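Long-range contact in branched-chain alpha-ketoacid decarboxylase (Lactococcus lactis, PDB 2VBF), which probably decarboxylates branched-chain and aromatic alpha-keto acids to aldehydes, using thiamine diphosphate and one magnesium ion per subunit: residues Phe475-Asp480 against Leu547-Glu552. Numbering follows the deposited sequence.
Sequences FIINND and LVLEKE. With MG (magnesium ion), chain E; TPP (thiamine diphosphate), chain F.
Ile-477 pairs with Leu-547, and Asn-478 with Val-548, where two adjacent parallel strands of the C-terminal thiamine diphosphate-binding domain end beside the cofactor. Leu-547 N donates to Ile-476 O (2.8 Å) and Leu-547 O receives Asn-478 N (2.7 Å); Asn-478 O then takes Leu-549 N, carrying the pairing just past the second strand. The buried end is tightly packed: both methyl carbons of Leu-547 meet Phe-475 CD1, while Leu-549 CD1 touches Ile-477 CG2 on the face covered by helix 379-389. Beyond the strands, Asn-479 turns toward residues 549-550, its CA within 3.1 Å of Leu-549 O in a CA-H...O contact. With CG lodged between backbone N and carbonyl carbon (chi1 53°), its amide faces the diphosphate: OD1 binds magnesium, alongside Asp-452 and Gly-481, and ND2 donates to TPP O3B. A water accepting from ND2 and donating to Glu-550 O ties this amide to the second segment. Toward solvent the contact is looser: Lys-551 CB lies against Asn-479 O, and NZ reaches Asp-480 OD2 (3.0 Å) from above the carboxylate plane in a salt bridge. Were Asp-480 replaced by alanine, the ammonium would probably lose this close partner, and the bent lysine chain be freer to turn. Asn-478 closes an Asx turn, its ND2 bonded to Glu-546 while OD1 accepts Asp-480 N at 3.1 Å.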
loop_
_atom_site.group_PDB
_atom_site.type_symbol
_atom_site.label_atom_id
_atom_site.label_comp_id
_atom_site.label_asym_id
_atom_site.label_seq_id
_atom_site.Cartn_x
_atom_site.Cartn_y
_atom_site.Cartn_z
ATOM N N PHE A 475 11.521 20.025 0.898
ATOM C CA PHE A 475 11.830 20.340 2.296
ATOM C C PHE A 475 11.309 19.220 3.185
ATOM O O PHE A 475 10.104 18.966 3.211
ATOM C CB PHE A 475 11.184 21.649 2.733
ATOM C CG PHE A 475 11.697 22.853 2.011
ATOM C CD1 PHE A 475 12.858 23.491 2.438
ATOM C CD2 PHE A 475 11.022 23.352 0.915
ATOM C CE1 PHE A 475 13.329 24.611 1.778
ATOM C CE2 PHE A 475 11.491 24.469 0.236
ATOM C CZ PHE A 475 12.642 25.103 0.669
ATOM N N ILE A 476 12.212 18.568 3.911
ATOM C CA ILE A 476 11.854 17.479 4.836
ATOM C C ILE A 476 11.902 18.046 6.255
ATOM O O ILE A 476 12.966 18.486 6.717
ATOM C CB ILE A 476 12.810 16.258 4.722
ATOM C CG1 ILE A 476 12.854 15.705 3.288
ATOM C CG2 ILE A 476 12.393 15.156 5.711
ATOM C CD1 ILE A 476 13.737 16.461 2.329
ATOM N N ILE A 477 10.759 18.047 6.947
ATOM C CA ILE A 477 10.703 18.584 8.302
ATOM C C ILE A 477 11.075 17.505 9.318
ATOM O O ILE A 477 10.265 16.685 9.704
ATOM C CB ILE A 477 9.354 19.221 8.641
ATOM C CG1 ILE A 477 9.036 20.332 7.629
ATOM C CG2 ILE A 477 9.372 19.755 10.057
ATOM C CD1 ILE A 477 7.760 21.084 7.899
ATOM N N ASN A 478 12.335 17.526 9.740
ATOM C CA ASN A 478 12.797 16.596 10.741
ATOM C C ASN A 478 12.534 17.202 12.117
ATOM O O ASN A 478 13.309 18.045 12.592
ATOM C CB ASN A 478 14.280 16.287 10.538
ATOM C CG ASN A 478 14.839 15.399 11.632
ATOM O OD1 ASN A 478 14.153 15.092 12.613
ATOM N ND2 ASN A 478 16.087 14.993 11.480
ATOM N N ASN A 479 11.438 16.780 12.743
ATOM C CA ASN A 479 11.121 17.159 14.122
ATOM C C ASN A 479 11.053 15.928 15.041
ATOM O O ASN A 479 10.343 15.930 16.047
ATOM C CB ASN A 479 9.861 18.020 14.215
ATOM C CG ASN A 479 8.694 17.391 13.526
ATOM O OD1 ASN A 479 8.725 16.199 13.247
ATOM N ND2 ASN A 479 7.683 18.175 13.211
ATOM N N ASP A 480 11.813 14.899 14.681
ATOM C CA ASP A 480 11.986 13.722 15.519
ATOM C C ASP A 480 10.644 13.043 15.833
ATOM O O ASP A 480 10.364 12.707 16.991
ATOM C CB ASP A 480 12.720 14.128 16.809
ATOM C CG ASP A 480 13.245 12.939 17.602
ATOM O OD1 ASP A 480 13.500 11.855 17.006
ATOM O OD2 ASP A 480 13.390 13.109 18.830
ATOM N N LEU A 547 15.141 20.158 7.077
ATOM C CA LEU A 547 14.894 21.211 8.070
ATOM C C LEU A 547 14.824 20.578 9.444
ATOM O O LEU A 547 14.078 19.616 9.646
ATOM C CB LEU A 547 13.578 21.942 7.788
ATOM C CG LEU A 547 13.407 22.540 6.390
ATOM C CD1 LEU A 547 12.033 23.193 6.275
ATOM C CD2 LEU A 547 14.526 23.551 6.073
ATOM N N VAL A 548 15.588 21.113 10.398
ATOM C CA VAL A 548 15.521 20.624 11.768
ATOM C C VAL A 548 14.661 21.562 12.620
ATOM O O VAL A 548 14.923 22.767 12.714
ATOM C CB VAL A 548 16.928 20.437 12.398
ATOM C CG1 VAL A 548 16.792 19.869 13.807
ATOM C CG2 VAL A 548 17.776 19.516 11.527
ATOM N N LEU A 549 13.622 20.998 13.228
ATOM C CA LEU A 549 12.720 21.733 14.098
ATOM C C LEU A 549 12.403 20.902 15.337
ATOM O O LEU A 549 12.554 19.678 15.327
ATOM C CB LEU A 549 11.437 22.108 13.349
ATOM C CG LEU A 549 11.619 23.295 12.388
ATOM C CD1 LEU A 549 11.834 22.821 10.953
ATOM C CD2 LEU A 549 10.465 24.281 12.483
ATOM N N GLU A 550 11.983 21.569 16.409
ATOM C CA GLU A 550 11.718 20.884 17.673
ATOM C C GLU A 550 10.415 20.098 17.608
ATOM O O GLU A 550 9.444 20.535 16.996
ATOM C CB GLU A 550 11.671 21.879 18.836
ATOM C CG GLU A 550 12.963 22.664 19.042
ATOM C CD GLU A 550 14.145 21.783 19.410
ATOM O OE1 GLU A 550 13.946 20.756 20.096
ATOM O OE2 GLU A 550 15.286 22.119 19.014
ATOM N N LYS A 551 10.394 18.934 18.246
ATOM C CA LYS A 551 9.197 18.093 18.241
ATOM C C LYS A 551 7.980 18.767 18.886
ATOM O O LYS A 551 6.839 18.487 18.514
ATOM C CB LYS A 551 9.487 16.749 18.913
ATOM C CG LYS A 551 9.693 16.771 20.400
ATOM C CD LYS A 551 9.856 15.349 20.954
ATOM C CE LYS A 551 11.084 14.671 20.370
ATOM N NZ LYS A 551 11.324 13.334 20.946
ATOM N N GLU A 552 8.234 19.666 19.840
ATOM C CA GLU A 552 7.173 20.368 20.574
ATOM C C GLU A 552 6.613 21.562 19.810
ATOM O O GLU A 552 5.607 22.146 20.215
ATOM C CB GLU A 552 7.692 20.871 21.922
ATOM C CG GLU A 552 8.220 19.774 22.834
ATOM C CD GLU A 552 9.694 19.445 22.635
ATOM O OE1 GLU A 552 10.363 20.035 21.751
ATOM O OE2 GLU A 552 10.185 18.579 23.385
HETATM MG MG MG E . 7.535 14.921 12.011
HETATM N "N1'" TPP F . -1.399 6.559 8.233
HETATM C "C2'" TPP F . -1.793 7.117 7.045
HETATM C CM2 TPP F . -1.608 6.334 5.775
HETATM N "N3'" TPP F . -2.356 8.369 7.044
HETATM C "C4'" TPP F . -2.535 9.068 8.219
HETATM N "N4'" TPP F . -3.094 10.254 8.169
HETATM C "C5'" TPP F . -2.112 8.517 9.434
HETATM C "C6'" TPP F . -1.544 7.250 9.436
HETATM C "C7'" TPP F . -2.260 9.270 10.736
HETATM N N3 TPP F . -1.396 10.444 10.800
HETATM C C2 TPP F . -1.754 11.749 10.509
HETATM S S1 TPP F . -0.592 12.861 10.675
HETATM C C5 TPP F . 0.433 11.710 11.178
HETATM C C4 TPP F . -0.102 10.422 11.218
HETATM C CM4 TPP F . 0.637 9.186 11.651
HETATM C C6 TPP F . 1.834 12.135 11.572
HETATM C C7 TPP F . 2.633 12.800 10.461
HETATM O O7 TPP F . 3.895 13.090 11.009
HETATM P PA TPP F . 4.983 13.945 10.216
HETATM O O1A TPP F . 4.968 13.621 8.739
HETATM O O2A TPP F . 6.334 13.672 10.850
HETATM O O3A TPP F . 4.434 15.457 10.385
HETATM P PB TPP F . 4.753 16.509 11.580
HETATM O O1B TPP F . 3.426 16.843 12.200
HETATM O O2B TPP F . 5.321 17.721 10.898
HETATM O O3B TPP F . 5.727 15.918 12.561
HETATM O O HOH W 1 7.690 16.381 10.485
HETATM O O HOH W 2 7.982 20.848 14.665
#